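Local coordinates for uncharacterized protein (Bacteroides fragilis, PDB 3EUR) that is of unknown function but adopts a thioredoxin-like fold with a CXXC sequence motif, consistent with a thiol-disulfide redox role that remains an inference, at residues Ser56-Phe62 / Val136-Ala141; Pro115-Leu119 / Lys129-Leu133. One frame throughout, in Å; residues are numbered along the deposited sequence.

Contact 1 (Ser56-Phe62 / Val136-Ala141)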
loop_
_atom_site.group_PDB
_atom_site.type_symbol
_atom_site.label_atom_id
_atom_site.label_comp_id
_atom_site.label_asym_id
_atom_site.label_seq_id
_atom_site.Cartn_x
_atom_site.Cartn_y
_atom_site.Cartn_z
ATOM N N SER A 56 -4.400 -0.146 14.781
ATOM C CA SER A 56 -3.338 0.752 15.239
ATOM C C SER A 56 -3.882 2.115 15.686
ATOM O O SER A 56 -4.423 2.864 14.870
ATOM C CB SER A 56 -2.370 1.024 14.099
ATOM O OG SER A 56 -1.476 2.044 14.427
ATOM N N PRO A 57 -3.674 2.488 16.954
ATOM C CA PRO A 57 -4.082 3.823 17.394
ATOM C C PRO A 57 -3.427 4.916 16.560
ATOM O O PRO A 57 -4.093 5.856 16.116
ATOM C CB PRO A 57 -3.609 3.868 18.854
ATOM C CG PRO A 57 -3.756 2.441 19.283
ATOM C CD PRO A 57 -3.306 1.638 18.093
ATOM N N VAL A 58 -2.122 4.825 16.359
ATOM C CA VAL A 58 -1.426 5.881 15.648
ATOM C C VAL A 58 -1.901 6.039 14.223
ATOM O O VAL A 58 -2.195 7.136 13.751
ATOM C CB VAL A 58 0.103 5.743 15.730
ATOM C CG1 VAL A 58 0.805 6.650 14.751
ATOM C CG2 VAL A 58 0.570 5.926 17.156
ATOM N N ILE A 59 -1.999 4.938 13.508
ATOM C CA ILE A 59 -2.416 5.049 12.117
ATOM C C ILE A 59 -3.834 5.559 12.040
ATOM O O ILE A 59 -4.139 6.397 11.173
ATOM C CB ILE A 59 -2.181 3.726 11.361
ATOM C CG1 ILE A 59 -0.621 3.522 11.227
ATOM C CG2 ILE A 59 -2.924 3.732 10.014
ATOM C CD1 ILE A 59 0.002 2.172 10.843
ATOM N N ASN A 60 -4.726 5.053 12.896
ATOM C CA ASN A 60 -6.140 5.500 12.943
ATOM C C ASN A 60 -6.249 7.019 13.225
ATOM O O ASN A 60 -7.112 7.695 12.703
ATOM C CB ASN A 60 -6.976 4.678 13.959
ATOM C CG ASN A 60 -7.470 3.374 13.357
ATOM O OD1 ASN A 60 -6.695 2.347 13.190
ATOM N ND2 ASN A 60 -8.660 3.461 12.825
ATOM N N GLY A 61 -5.375 7.568 14.055
ATOM C CA GLY A 61 -5.411 8.998 14.298
ATOM C C GLY A 61 -5.090 9.749 13.011
ATOM O O GLY A 61 -5.730 10.763 12.678
ATOM N N PHE A 62 -4.085 9.295 12.291
ATOM C CA PHE A 62 -3.694 9.953 11.041
ATOM C C PHE A 62 -4.739 9.776 9.913
ATOM O O PHE A 62 -4.940 10.715 9.130
ATOM C CB PHE A 62 -2.336 9.431 10.576
ATOM C CG PHE A 62 -1.166 10.189 11.191
ATOM C CD1 PHE A 62 -0.789 9.981 12.516
ATOM C CD2 PHE A 62 -0.469 11.126 10.474
ATOM C CE1 PHE A 62 0.250 10.672 13.063
ATOM C CE2 PHE A 62 0.575 11.798 11.006
ATOM C CZ PHE A 62 0.934 11.594 12.346
ATOM N N VAL A 136 6.373 2.165 11.159
ATOM C CA VAL A 136 5.511 3.232 10.647
ATOM C C VAL A 136 4.874 3.987 11.821
ATOM O O VAL A 136 4.861 5.223 11.826
ATOM C CB VAL A 136 4.434 2.674 9.693
ATOM C CG1 VAL A 136 3.427 3.755 9.285
ATOM C CG2 VAL A 136 5.081 2.039 8.450
ATOM N N GLU A 137 4.387 3.262 12.825
ATOM C CA GLU A 137 3.755 3.910 13.972
ATOM C C GLU A 137 4.750 4.797 14.700
ATOM O O GLU A 137 4.442 5.905 15.114
ATOM C CB GLU A 137 3.172 2.867 14.937
ATOM C CG GLU A 137 2.040 2.046 14.370
ATOM C CD GLU A 137 1.668 0.933 15.321
ATOM O OE1 GLU A 137 2.538 0.047 15.566
ATOM O OE2 GLU A 137 0.515 0.910 15.817
ATOM N N GLN A 138 5.968 4.280 14.910
ATOM C CA GLN A 138 6.986 5.060 15.583
ATOM C C GLN A 138 7.321 6.343 14.830
ATOM O O GLN A 138 7.445 7.413 15.425
ATOM C CB GLN A 138 8.233 4.206 15.795
ATOM C CG GLN A 138 9.194 4.818 16.759
ATOM C CD GLN A 138 10.538 4.138 16.758
ATOM O OE1 GLN A 138 10.638 2.904 16.634
ATOM N NE2 GLN A 138 11.606 4.950 16.893
ATOM N N TYR A 139 7.462 6.231 13.519
ATOM C CA TYR A 139 7.788 7.398 12.691
ATOM C C TYR A 139 6.704 8.455 12.811
ATOM O O TYR A 139 6.968 9.636 12.988
ATOM C CB TYR A 139 7.932 6.919 11.256
ATOM C CG TYR A 139 8.361 8.008 10.314
ATOM C CD1 TYR A 139 9.688 8.178 9.987
ATOM C CD2 TYR A 139 7.458 8.881 9.756
ATOM C CE1 TYR A 139 10.114 9.178 9.130
ATOM C CE2 TYR A 139 7.874 9.899 8.902
ATOM C CZ TYR A 139 9.200 10.037 8.601
ATOM O OH TYR A 139 9.659 11.027 7.756
ATOM N N LEU A 140 5.446 8.018 12.688
ATOM C CA LEU A 140 4.341 8.960 12.700
ATOM C C LEU A 140 4.082 9.569 14.083
ATOM O O LEU A 140 3.588 10.688 14.188
ATOM C CB LEU A 140 3.054 8.296 12.206
ATOM C CG LEU A 140 3.028 7.911 10.720
ATOM C CD1 LEU A 140 1.806 7.034 10.470
ATOM C CD2 LEU A 140 3.132 9.188 9.836
ATOM N N ALA A 141 4.366 8.846 15.161
ATOM C CA ALA A 141 4.155 9.363 16.515
ATOM C C ALA A 141 5.238 10.352 16.939
ATOM O O ALA A 141 5.116 11.053 17.920
ATOM C CB ALA A 141 4.064 8.182 17.463
HETATM O O HOH W 1 -0.324 2.814 17.574
#
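Val58 and Glu137 mark the closest passage of the two backbones: their CA atoms are 5.8 Å apart where helix 57-62 meets helix 136-141, with the short axes 9.2 Å apart at a crossing angle of 54°. The polar end of the contact is built on Ser56, the N-cap of its helix. With OG anti to the backbone N (chi1 170°), the hydroxyl accepts a bond from Ile59 N at 3.1 Å. It gives its own proton to Glu137 OE2, 2.7 Å from Ser56 OG, on the anti side of the carboxylate and 25° out of its plane. Glu137 OE2 also accepts from water 1, 2.7 Å away, which in turn accepts from Val58 N. Glu137 is thus tied to the first turn of the neighbouring helix, directly through Ser56 OG and by water 1 to Val58 N, and the amide dipoles there probably stabilise its negative charge.

Beside this network the packing is apolar. The Ile59 side chain crosses those of Val136 and Glu137 at about a right angle, its CD1 touching Val136 CG1 and Glu137 CG. Val58 splits its branches: CG1 lies 3.8 Å from Leu140 CB, while CG2 packs against Ala141 CB. Leu140 CB also sits over one face of the Phe62 ring, 4.1 Å from its centroid and offset toward the rim, a CH-pi contact; the CD2 methyl of Leu140 also comes near Phe62 CE2.

Ser56 separates helix 44-55 from helix 57-64. Beneath the contact lies the central sheet: Phe62 and Leu140 both touch Leu68 of strand 68-74, Val136 meets Leu35 of strand 33-38, and Leu140 reaches Leu119 of strand 116-120.

Contact 2 (Pro115-Leu119 / Lys129-Leu133)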
loop_
_atom_site.group_PDB
_atom_site.type_symbol
_atom_site.label_atom_id
_atom_site.label_comp_id
_atom_site.label_asym_id
_atom_site.label_seq_id
_atom_site.Cartn_x
_atom_site.Cartn_y
_atom_site.Cartn_z
ATOM N N PRO A 115 3.768 -9.428 2.740
ATOM C CA PRO A 115 3.330 -8.026 2.654
ATOM C C PRO A 115 4.394 -7.049 3.059
ATOM O O PRO A 115 5.163 -7.289 3.912
ATOM C CB PRO A 115 2.202 -7.970 3.677
ATOM C CG PRO A 115 2.554 -8.969 4.651
ATOM C CD PRO A 115 3.128 -10.079 3.879
ATOM N N THR A 116 4.391 -5.910 2.371
ATOM C CA THR A 116 5.360 -4.849 2.601
ATOM C C THR A 116 4.743 -3.452 2.558
ATOM O O THR A 116 3.867 -3.139 1.752
ATOM C CB THR A 116 6.517 -4.916 1.584
ATOM O OG1 THR A 116 6.806 -6.284 1.274
ATOM C CG2 THR A 116 7.764 -4.255 2.152
ATOM N N LEU A 117 5.232 -2.609 3.458
ATOM C CA LEU A 117 4.804 -1.224 3.593
ATOM C C LEU A 117 5.862 -0.243 3.171
ATOM O O LEU A 117 7.032 -0.394 3.498
ATOM C CB LEU A 117 4.442 -0.936 5.059
ATOM C CG LEU A 117 3.309 -1.731 5.661
ATOM C CD1 LEU A 117 3.201 -1.410 7.161
ATOM C CD2 LEU A 117 1.978 -1.438 4.980
ATOM N N TYR A 118 5.431 0.787 2.452
ATOM C CA TYR A 118 6.225 1.993 2.215
ATOM C C TYR A 118 5.440 3.185 2.723
ATOM O O TYR A 118 4.254 3.280 2.455
ATOM C CB TYR A 118 6.527 2.222 0.717
ATOM C CG TYR A 118 7.454 1.252 0.083
ATOM C CD1 TYR A 118 8.733 1.672 -0.264
ATOM C CD2 TYR A 118 7.113 -0.051 -0.120
ATOM C CE1 TYR A 118 9.641 0.841 -0.855
ATOM C CE2 TYR A 118 8.057 -0.963 -0.714
ATOM C CZ TYR A 118 9.323 -0.475 -1.032
ATOM O OH TYR A 118 10.266 -1.331 -1.607
ATOM N N LEU A 119 6.104 4.096 3.427
ATOM C CA LEU A 119 5.495 5.358 3.813
ATOM C C LEU A 119 6.070 6.433 2.920
ATOM O O LEU A 119 7.292 6.577 2.823
ATOM C CB LEU A 119 5.737 5.676 5.286
ATOM C CG LEU A 119 5.024 6.938 5.802
ATOM C CD1 LEU A 119 3.560 6.789 5.858
ATOM C CD2 LEU A 119 5.613 7.362 7.167
ATOM N N LYS A 129 11.083 2.694 3.688
ATOM C CA LYS A 129 11.112 1.617 2.734
ATOM C C LYS A 129 10.950 0.266 3.438
ATOM O O LYS A 129 11.770 -0.066 4.291
ATOM C CB LYS A 129 12.439 1.640 1.942
ATOM C CG LYS A 129 12.584 0.363 1.078
ATOM C CD LYS A 129 13.786 0.402 0.162
ATOM C CE LYS A 129 13.813 -0.762 -0.793
ATOM N NZ LYS A 129 14.985 -0.667 -1.770
ATOM N N ASP A 130 9.997 -0.566 3.026
ATOM C CA ASP A 130 9.828 -1.886 3.563
ATOM C C ASP A 130 9.867 -1.889 5.103
ATOM O O ASP A 130 10.652 -2.560 5.722
ATOM C CB ASP A 130 10.835 -2.818 2.892
ATOM C CG ASP A 130 10.664 -4.187 3.355
ATOM O OD1 ASP A 130 9.576 -4.437 3.918
ATOM O OD2 ASP A 130 11.602 -5.020 3.168
ATOM N N ALA A 131 9.003 -1.102 5.676
ATOM C CA ALA A 131 8.894 -0.920 7.109
ATOM C C ALA A 131 7.919 -1.891 7.714
ATOM O O ALA A 131 6.907 -2.219 7.113
ATOM C CB ALA A 131 8.474 0.535 7.394
ATOM N N THR A 132 8.189 -2.306 8.946
ATOM C CA THR A 132 7.180 -2.939 9.717
ATOM C C THR A 132 6.083 -1.962 10.126
ATOM O O THR A 132 6.303 -0.743 10.151
ATOM C CB THR A 132 7.777 -3.543 11.001
ATOM O OG1 THR A 132 8.278 -2.484 11.781
ATOM C CG2 THR A 132 8.888 -4.587 10.695
ATOM N N LEU A 133 4.915 -2.480 10.491
ATOM C CA LEU A 133 3.873 -1.624 10.995
ATOM C C LEU A 133 4.354 -0.836 12.193
ATOM O O LEU A 133 4.098 0.376 12.320
ATOM C CB LEU A 133 2.630 -2.437 11.329
ATOM C CG LEU A 133 1.424 -1.590 11.764
ATOM C CD1 LEU A 133 1.102 -0.470 10.792
ATOM C CD2 LEU A 133 0.215 -2.507 11.906
HETATM O O HOH W 2 8.542 -6.793 3.578
HETATM O O HOH W 3 7.166 -3.905 5.163
#
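Tyr118 swings its ring to the side of its backbone N, anti to the carbonyl carbon (chi1 -69°), while Lys129 sends CG anti to its own N (chi1 171°) and stays extended to the amine; the two side chains therefore run alongside each other, pointing the same way. Tyr118 CE1 lies 3.6 Å from Lys129 CG, at an oblique approach, and further out the phenol OH of Tyr118 comes to 3.7 Å from Lys129 CE. The amine itself goes past the ring to bond Lys4 O. One face of the Tyr118 ring is met by Asp130 N, 4.0 Å above the plane over its centre, and Tyr109 packs edge-to-face with the same tyrosine.

The main chains belong to the C-terminal beta hairpin of the thioredoxin-like fold, strands 116-120 and 126-131, the latter at the rim of the sheet. The cis peptide before Pro115 recalls the cis-proline that precedes this strand in thioredoxins, and Pro115 packs on Ala45 and Met49 of helix 44-55. Asp130 has left-handed backbone torsions, and the chain turns a corner there. Past it Ala131 N bonds Leu117 O at 3.0 Å, bent to 154° at the hydrogen. Water 3 takes the place of the return bond, accepting from Leu117 N at 2.9 Å and donating to Ala131 O at 2.6 Å; its other proton goes to Asp130 OD1. As the chain pulls away, Leu117 CB lies 3.5 Å from Ala131 O, and Leu117 CD1 comes to 4.3 Å from Leu133 CD1 at the start of helix 133-141, whose N-cap Thr132 bonds Lys135 N through OG1.

After the N-terminal strands 15-18 and 23-25, the chain runs through strand 33-38 and helix 44-55, then the helix that gives contact 1 its first half. It goes on through strand 68-74, helix 79-85 and strand 94-97 before strand 116-120. Contact 2 closes the short hairpin loop from there to strand 126-131, and helix 133-141 follows at once to complete contact 1. The short loop is thus nested inside the long one. Their centres are about 13 Å apart, yet they touch: Val136 packs on Ala131, and Tyr139 on Leu119. Contact 2 attaches the edge strand to the sheet; contact 1 joins two helices lying on it.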